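Local coordinates for protein type III Pentaketide Synthase (Neurospora crassa, PDB 3EUO) that probably acts as an acyltransferase of the chalcone/stilbene synthase family, working as a fungal type III polyketide synthase that builds pentaketides, at residues I22-L25 and S26-H30; V76-S79 and D80-L84; L150-A153 and A154-L158; M310-T313 and P314-R318. All blocks are in the same frame, centred on the assembly; numbering follows the deposited sequence.

Contact 1 of 4, residues I22-L25 and S26-H30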
# COMPACT_ATOMS: atom_id res chain seq x y z
N ILE A 22 -26.07 -17.07 -3.86
CA ILE A 22 -26.43 -15.80 -4.47
C ILE A 22 -27.85 -15.83 -5.05
O ILE A 22 -28.49 -14.78 -5.13
CB ILE A 22 -25.39 -15.27 -5.50
CG1 ILE A 22 -25.30 -16.17 -6.74
CG2 ILE A 22 -24.01 -15.06 -4.85
CD1 ILE A 22 -24.59 -15.49 -7.91
N ASP A 23 -28.33 -17.01 -5.43
CA ASP A 23 -29.75 -17.20 -5.80
C ASP A 23 -30.64 -16.76 -4.63
O ASP A 23 -31.58 -15.98 -4.81
CB ASP A 23 -30.06 -18.65 -6.16
CG ASP A 23 -29.49 -19.07 -7.51
OD1 ASP A 23 -28.96 -18.20 -8.24
OD2 ASP A 23 -29.58 -20.27 -7.85
N ILE A 24 -30.32 -17.26 -3.44
CA ILE A 24 -31.07 -16.93 -2.23
C ILE A 24 -31.10 -15.42 -1.96
O ILE A 24 -32.17 -14.84 -1.74
CB ILE A 24 -30.51 -17.67 -0.97
CG1 ILE A 24 -30.57 -19.20 -1.14
CG2 ILE A 24 -31.22 -17.22 0.29
CD1 ILE A 24 -31.94 -19.76 -1.43
N LEU A 25 -29.93 -14.80 -1.99
CA LEU A 25 -29.83 -13.38 -1.67
C LEU A 25 -30.42 -12.51 -2.75
O LEU A 25 -31.01 -11.48 -2.46
CB LEU A 25 -28.37 -12.98 -1.42
CG LEU A 25 -27.83 -13.44 -0.07
CD1 LEU A 25 -26.30 -13.34 -0.07
CD2 LEU A 25 -28.45 -12.62 1.08
N SER A 26 -30.25 -12.92 -4.01
CA SER A 26 -30.80 -12.16 -5.11
C SER A 26 -32.32 -12.09 -4.97
O SER A 26 -32.91 -11.00 -4.99
CB SER A 26 -30.44 -12.79 -6.45
OG SER A 26 -30.97 -12.01 -7.51
N LYS A 27 -32.93 -13.26 -4.80
CA LYS A 27 -34.39 -13.37 -4.68
C LYS A 27 -34.92 -12.62 -3.46
O LYS A 27 -35.99 -12.00 -3.52
CB LYS A 27 -34.82 -14.84 -4.63
CG LYS A 27 -36.33 -15.01 -4.40
CD LYS A 27 -36.72 -16.43 -4.05
CE LYS A 27 -37.58 -17.04 -5.14
NZ LYS A 27 -38.50 -18.06 -4.56
N ARG A 28 -34.17 -12.68 -2.36
CA ARG A 28 -34.56 -11.97 -1.15
C ARG A 28 -34.62 -10.45 -1.36
O ARG A 28 -35.51 -9.80 -0.83
CB ARG A 28 -33.61 -12.33 -0.00
CG ARG A 28 -34.09 -11.88 1.37
CD ARG A 28 -33.15 -12.40 2.45
NE ARG A 28 -33.32 -13.83 2.68
CZ ARG A 28 -32.36 -14.64 3.15
NH1 ARG A 28 -31.16 -14.17 3.43
NH2 ARG A 28 -32.62 -15.93 3.33
N TYR A 29 -33.70 -9.90 -2.15
CA TYR A 29 -33.58 -8.43 -2.22
C TYR A 29 -33.93 -7.76 -3.53
O TYR A 29 -34.03 -6.53 -3.57
CB TYR A 29 -32.21 -7.98 -1.70
CG TYR A 29 -32.09 -8.29 -0.24
CD1 TYR A 29 -32.79 -7.54 0.70
CD2 TYR A 29 -31.34 -9.38 0.20
CE1 TYR A 29 -32.73 -7.84 2.04
CE2 TYR A 29 -31.27 -9.69 1.54
CZ TYR A 29 -31.97 -8.92 2.46
OH TYR A 29 -31.91 -9.23 3.79
N HIS A 30 -34.12 -8.54 -4.60
CA HIS A 30 -34.41 -7.95 -5.91
C HIS A 30 -35.42 -8.74 -6.72
O HIS A 30 -35.37 -9.97 -6.76
CB HIS A 30 -33.12 -7.76 -6.72
CG HIS A 30 -32.13 -6.86 -6.05
ND1 HIS A 30 -31.03 -7.34 -5.36
CD2 HIS A 30 -32.09 -5.51 -5.93
CE1 HIS A 30 -30.35 -6.32 -4.86
NE2 HIS A 30 -30.97 -5.20 -5.19
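I24 and L25 meet R28 and Y29 over the last turn of helix 20-29, a short alpha helix near the edge of the chain. The backbone bonds come first. S26 N, K27 N, R28 N and Y29 N donate in turn to the carbonyl oxygens four residues back, from S26 N to I22 O at 2.8 Å through Y29 N to L25 O at 3.1 Å. That last bond is the most bent, 137° at the hydrogen, and Y29 N also makes a weak bond to S26 O. H30 leaves helical geometry but still donates its N to S26 O at 2.8 Å, which closes the helix end.

The side-chain contacts run along one flank. With CG1 beside the backbone N (chi1 -60°), I24 CG2 falls anti to it and reaches over one face of the R28 guanidinium, 3.6 Å from NH2. L25 CD2 approaches the same group obliquely and also lies beside the Y29 ring, 4.1 Å from CE2, the L25 and Y29 side chains pointing the same way. From within its own segment, R28 CG covers one face of that ring, off toward the rim.

The polar ends turn outward to other parts of the chain. D23 OD2 forms a salt bridge with R44, Y29 OH is hydrogen-bonded to N63, and R182 makes a cation-pi contact with the Y29 ring. S26 packs on M36 and L40 of helix 34-42 and on L185 of helix 181-191, joining the three helices. At the ring edge, near its plane, L25 O sits 3.4 Å from Y29 CD2.

Contact 2 of 4, residues V76-S79 and D80-L84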
# COMPACT_ATOMS: atom_id res chain seq x y z
N VAL A 76 -16.39 -5.78 9.70
CA VAL A 76 -16.38 -7.24 9.51
C VAL A 76 -15.04 -7.75 8.95
O VAL A 76 -14.60 -8.86 9.30
CB VAL A 76 -17.62 -7.71 8.68
CG1 VAL A 76 -17.46 -9.14 8.17
CG2 VAL A 76 -18.88 -7.61 9.55
N PHE A 77 -14.39 -6.93 8.12
CA PHE A 77 -13.01 -7.24 7.70
C PHE A 77 -12.13 -7.43 8.93
O PHE A 77 -11.34 -8.38 9.01
CB PHE A 77 -12.46 -6.14 6.79
CG PHE A 77 -11.15 -6.50 6.12
CD1 PHE A 77 -11.15 -7.09 4.86
CD2 PHE A 77 -9.92 -6.24 6.75
CE1 PHE A 77 -9.95 -7.42 4.23
CE2 PHE A 77 -8.71 -6.57 6.12
CZ PHE A 77 -8.74 -7.16 4.86
N MET A 78 -12.27 -6.53 9.89
CA MET A 78 -11.49 -6.62 11.13
C MET A 78 -11.91 -7.79 12.03
O MET A 78 -11.05 -8.51 12.55
CB MET A 78 -11.51 -5.29 11.88
CG MET A 78 -10.92 -4.14 11.07
SD MET A 78 -9.17 -4.36 10.57
CE MET A 78 -8.43 -4.47 12.17
N SER A 79 -13.22 -7.99 12.19
CA SER A 79 -13.71 -9.05 13.09
C SER A 79 -13.56 -10.46 12.54
O SER A 79 -13.25 -11.39 13.30
CB SER A 79 -15.17 -8.82 13.52
OG SER A 79 -16.07 -8.92 12.43
N ASP A 80 -13.77 -10.61 11.23
CA ASP A 80 -13.82 -11.94 10.60
C ASP A 80 -12.68 -12.24 9.62
O ASP A 80 -12.41 -13.40 9.33
CB ASP A 80 -15.17 -12.15 9.91
CG ASP A 80 -16.30 -12.32 10.91
OD1 ASP A 80 -16.86 -13.43 10.95
OD2 ASP A 80 -16.59 -11.37 11.68
N GLY A 81 -12.02 -11.19 9.12
CA GLY A 81 -10.89 -11.37 8.19
C GLY A 81 -9.56 -11.45 8.92
O GLY A 81 -8.78 -12.38 8.69
N VAL A 82 -9.30 -10.49 9.80
CA VAL A 82 -8.01 -10.45 10.52
C VAL A 82 -7.63 -11.78 11.21
O VAL A 82 -6.49 -12.22 11.09
CB VAL A 82 -7.91 -9.20 11.45
CG1 VAL A 82 -6.75 -9.33 12.46
CG2 VAL A 82 -7.75 -7.94 10.61
N PRO A 83 -8.59 -12.45 11.89
CA PRO A 83 -8.28 -13.76 12.49
C PRO A 83 -7.77 -14.80 11.49
O PRO A 83 -6.96 -15.66 11.86
CB PRO A 83 -9.64 -14.20 13.07
CG PRO A 83 -10.35 -12.90 13.34
CD PRO A 83 -9.98 -12.05 12.17
N LEU A 84 -8.24 -14.74 10.24
CA LEU A 84 -7.77 -15.65 9.19
C LEU A 84 -6.31 -15.34 8.88
O LEU A 84 -5.49 -16.25 8.73
CB LEU A 84 -8.61 -15.47 7.91
CG LEU A 84 -10.13 -15.64 8.00
CD1 LEU A 84 -10.79 -15.27 6.67
CD2 LEU A 84 -10.49 -17.07 8.41
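S79 sets its hydroxyl between its own backbone N and carbonyl carbon (chi1 65°), while D80 swings CG to the side of its backbone N (chi1 -71°). These two turns bring the groups together on the outer flank of helix 70-96, where the helix widens into a pi-type turn. S79 OG donates to D80 OD2 at 2.6 Å, using the anti lone pair of that oxygen; E75 O is at most a weak second acceptor for the same hydroxyl. Were D80 an alanine, the S79 hydroxyl would probably lose its carboxylate acceptor and keep just the weak contact to E75 O, less firmly fixed in rotation.

The wide turn is read from the backbone. D80 N still reaches V76 O in the normal helical way, at 2.7 Å, but F77 O takes two donors: V82 N at 3.0 Å, arriving almost straight along the carbonyl, and G81 N at 2.9 Å, from above the carbonyl plane. G81 N adds a weak bond to V76 O. A CB on G81 would point at F77 O, too close to fit as the backbone stands.

On another flank M78, bent at both chi2 and chi3, brings SD to 3.9 Å from V82 CG2. The pair faces helix 119-127, M78 resting on Y122 and V82 on V123 and E126, and F77 meets the Y119 ring edge-to-face. Just beyond, the helix kinks. P83 has no N-H to offer the preceding turn, and its ring is turned instead to S79 O, which lies 3.3 Å from P83 CG.

Contact 3 of 4, residues L150-A153 and A154-L158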
# COMPACT_ATOMS: atom_id res chain seq x y z
N LEU A 150 5.17 -10.90 -2.93
CA LEU A 150 6.32 -11.79 -2.95
C LEU A 150 7.56 -11.13 -3.59
O LEU A 150 8.66 -11.24 -3.06
CB LEU A 150 6.00 -13.11 -3.66
CG LEU A 150 7.08 -14.19 -3.59
CD1 LEU A 150 7.30 -14.69 -2.15
CD2 LEU A 150 6.75 -15.35 -4.52
N ARG A 151 7.36 -10.47 -4.73
CA ARG A 151 8.45 -9.82 -5.45
C ARG A 151 9.00 -8.64 -4.66
O ARG A 151 10.23 -8.42 -4.60
CB ARG A 151 7.95 -9.37 -6.83
CG ARG A 151 8.96 -8.55 -7.65
CD ARG A 151 8.42 -8.20 -9.05
NE ARG A 151 7.07 -7.65 -9.01
CZ ARG A 151 6.78 -6.42 -8.59
NH1 ARG A 151 7.75 -5.60 -8.20
NH2 ARG A 151 5.51 -6.01 -8.57
N THR A 152 8.10 -7.88 -4.04
CA THR A 152 8.50 -6.77 -3.18
C THR A 152 9.32 -7.31 -2.00
O THR A 152 10.39 -6.79 -1.72
CB THR A 152 7.29 -5.98 -2.67
OG1 THR A 152 6.57 -5.47 -3.80
CG2 THR A 152 7.73 -4.82 -1.78
N ALA A 153 8.83 -8.36 -1.35
CA ALA A 153 9.57 -9.05 -0.30
C ALA A 153 10.96 -9.52 -0.76
O ALA A 153 11.92 -9.43 0.01
CB ALA A 153 8.78 -10.22 0.25
N ALA A 154 11.07 -10.01 -1.99
CA ALA A 154 12.35 -10.46 -2.53
C ALA A 154 13.34 -9.30 -2.60
O ALA A 154 14.49 -9.43 -2.18
CB ALA A 154 12.17 -11.09 -3.91
N ASN A 155 12.89 -8.16 -3.12
CA ASN A 155 13.73 -6.96 -3.18
C ASN A 155 14.16 -6.50 -1.78
O ASN A 155 15.31 -6.13 -1.57
CB ASN A 155 12.99 -5.82 -3.90
CG ASN A 155 12.78 -6.10 -5.38
OD1 ASN A 155 13.54 -6.84 -6.01
ND2 ASN A 155 11.77 -5.45 -5.96
N LEU A 156 13.23 -6.56 -0.83
CA LEU A 156 13.51 -6.17 0.55
C LEU A 156 14.51 -7.13 1.21
O LEU A 156 15.43 -6.69 1.91
CB LEU A 156 12.21 -6.06 1.35
CG LEU A 156 11.21 -4.97 0.91
CD1 LEU A 156 9.92 -5.13 1.68
CD2 LEU A 156 11.78 -3.57 1.11
N CYS A 157 14.32 -8.43 0.99
CA CYS A 157 15.30 -9.42 1.45
C CYS A 157 16.70 -9.08 0.95
O CYS A 157 17.66 -9.09 1.71
CB CYS A 157 14.92 -10.83 0.97
SG CYS A 157 13.70 -11.68 1.97
N LEU A 158 16.80 -8.78 -0.34
CA LEU A 158 18.11 -8.48 -0.94
C LEU A 158 18.72 -7.17 -0.40
O LEU A 158 19.95 -7.00 -0.38
CB LEU A 158 18.03 -8.50 -2.47
CG LEU A 158 17.78 -9.88 -3.10
CD1 LEU A 158 17.57 -9.77 -4.59
CD2 LEU A 158 18.93 -10.85 -2.80
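T152 and L156 stand side by side one turn apart on helix 145-162, with T152 CG2 4.1 Å from L156 CD1. Because OG1 sits beside the backbone N (chi1 -59°), the threonine methyl falls anti to that nitrogen and reaches along the helix to L156. L156 also lays CG against T152 O, 3.3 Å away. Two more side chains lean on carbonyls of the turn before: N155 CG lies 3.5 Å from R151 O, and C157 SG is 3.5 Å from A153 O.

Beneath this, a regular alpha-helical ladder fixes the spacing. L156 N donates to T152 O at 3.0 Å, in the carbonyl plane, and C157 N to A153 O at 2.8 Å, nearly straight at 166°. T152 OG1 is hydrogen-bonded to A148 O, one turn earlier.

Further out, the R151 guanidinium and N155 ND2 are buried and find partners. R151 forms salt bridges through NH2 to E372 and through NH1 to E134 of the second subunit, whose OE1 is also hydrogen-bonded to N155 ND2.

Through A153, A154 and C157 the helix packs on the large mixed sheet, consistent with the thiolase-like fold: A153 and C157 on I169 of strand 168-175, all three on L210 of strand 204-211, and A154 on W229 of strand 224-233. At the dimer interface the flank of N155 and L156 meets L156 and N155 of the second subunit.

Contact 4 of 4, residues M310-T313 and P314-R318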
# COMPACT_ATOMS: atom_id res chain seq x y z
N MET A 310 0.12 -21.79 -23.88
CA MET A 310 1.42 -22.36 -23.54
C MET A 310 1.53 -23.86 -23.84
O MET A 310 2.55 -24.48 -23.55
CB MET A 310 1.78 -22.09 -22.07
CG MET A 310 1.82 -20.61 -21.62
SD MET A 310 2.75 -19.46 -22.66
CE MET A 310 4.43 -20.04 -22.52
N GLY A 311 0.47 -24.44 -24.41
CA GLY A 311 0.45 -25.87 -24.71
C GLY A 311 0.54 -26.77 -23.49
O GLY A 311 1.40 -27.65 -23.42
N LEU A 312 -0.36 -26.54 -22.52
CA LEU A 312 -0.35 -27.26 -21.24
C LEU A 312 -1.60 -28.13 -21.07
O LEU A 312 -2.61 -27.92 -21.74
CB LEU A 312 -0.25 -26.25 -20.08
CG LEU A 312 0.90 -25.24 -20.12
CD1 LEU A 312 0.76 -24.17 -19.03
CD2 LEU A 312 2.25 -25.96 -19.99
N THR A 313 -1.51 -29.12 -20.18
CA THR A 313 -2.68 -29.89 -19.74
C THR A 313 -3.22 -29.26 -18.46
O THR A 313 -2.51 -28.50 -17.80
CB THR A 313 -2.33 -31.37 -19.46
OG1 THR A 313 -1.49 -31.47 -18.30
CG2 THR A 313 -1.64 -32.03 -20.66
N PRO A 314 -4.48 -29.58 -18.10
CA PRO A 314 -5.01 -29.08 -16.82
C PRO A 314 -4.19 -29.55 -15.63
O PRO A 314 -4.11 -28.85 -14.62
CB PRO A 314 -6.41 -29.71 -16.75
CG PRO A 314 -6.76 -30.05 -18.14
CD PRO A 314 -5.48 -30.40 -18.82
N GLU A 315 -3.57 -30.72 -15.76
CA GLU A 315 -2.75 -31.29 -14.70
C GLU A 315 -1.49 -30.47 -14.43
O GLU A 315 -0.96 -30.50 -13.32
CB GLU A 315 -2.40 -32.74 -15.02
CG GLU A 315 -3.57 -33.71 -14.80
CD GLU A 315 -4.58 -33.70 -15.94
OE1 GLU A 315 -4.24 -33.23 -17.05
OE2 GLU A 315 -5.72 -34.16 -15.72
N HIS A 316 -1.04 -29.73 -15.43
CA HIS A 316 0.08 -28.80 -15.27
C HIS A 316 -0.25 -27.72 -14.25
O HIS A 316 0.63 -27.25 -13.54
CB HIS A 316 0.46 -28.15 -16.59
CG HIS A 316 1.33 -29.00 -17.46
ND1 HIS A 316 0.82 -30.05 -18.21
CD2 HIS A 316 2.66 -28.97 -17.70
CE1 HIS A 316 1.81 -30.62 -18.87
NE2 HIS A 316 2.94 -29.99 -18.58
N MET A 317 -1.53 -27.34 -14.19
CA MET A 317 -2.01 -26.37 -13.21
C MET A 317 -3.00 -27.00 -12.22
O MET A 317 -3.97 -26.36 -11.83
CB MET A 317 -2.69 -25.20 -13.92
CG MET A 317 -1.78 -24.34 -14.77
SD MET A 317 -2.71 -23.14 -15.77
CE MET A 317 -4.05 -24.12 -16.27
N ARG A 318 -2.74 -28.24 -11.81
CA ARG A 318 -3.66 -29.02 -10.96
C ARG A 318 -4.06 -28.34 -9.63
O ARG A 318 -5.22 -28.44 -9.21
CB ARG A 318 -3.08 -30.42 -10.68
CG ARG A 318 -1.74 -30.41 -9.96
CD ARG A 318 -1.04 -31.75 -10.10
NE ARG A 318 0.33 -31.72 -9.61
CZ ARG A 318 1.37 -31.23 -10.28
NH1 ARG A 318 1.21 -30.70 -11.49
NH2 ARG A 318 2.58 -31.27 -9.74
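T313 OG1 and H316 ND1 lie 2.7 Å apart in a hydrogen bond for which either could be the donor, with the hydroxyl at the edge of the imidazole, near its plane. T313 holds OG1 between its backbone N and carbonyl carbon (chi1 68°), which turns the hydroxyl to the ring. The other ring nitrogen is satisfied as well: H316 NE2 is hydrogen-bonded to A289 O, and the two bonds together should hold the ring's rotation. L312 lies over one face, CD2 standing 4.2 Å from the ring centroid in a CH-pi contact. With a phenylalanine here, both ring nitrogens would be gone, and the T313 hydroxyl and A289 O are likely to be left without their mate.

Backbone groups follow the same residues. H316 N donates to T313 O at 3.0 Å, but from well above the carbonyl plane and with a bent N-H at 138°, as the tight turn imposes. The backbone of H316 is also hydrogen-bonded to the backbone of W293 in strand 292-295. M317 N reaches P314 O only weakly.

E315 O is taken by the R318 side chain: NH1 donates to it at 2.8 Å, 156° at the hydrogen, the oxygen lying in the guanidinium plane. R318 N adds a weak bond to the same oxygen, and NH1 has a second partner in the D292 carboxylate, a salt bridge.

The whole is the loop joining helix 300-310 to helix 318-327. G311 ends the first helix with a positive phi, residues 314-316 make a 3-10 turn, and M317 takes the N-cap position of the second.

How the contacts relate
The four contacts follow one another along the chain without touching. Contacts 1 and 2 come nearest, about 13 Å between closest atoms, while contacts 1 and 3 lie on opposite sides of the chain's centre, their own centres about 44 Å apart. Contacts 2 and 3 both belong to the N-terminal family region and contact 4 to the C-terminal one; contacts 3 and 4 are about 16 Å apart at the nearest atoms. Contact 3 alone reaches the second subunit. Its helix begins just after C143, present as 3-sulfinoalanine in this crystal, consistent with the family's reactive cysteine at the start of a buried helix.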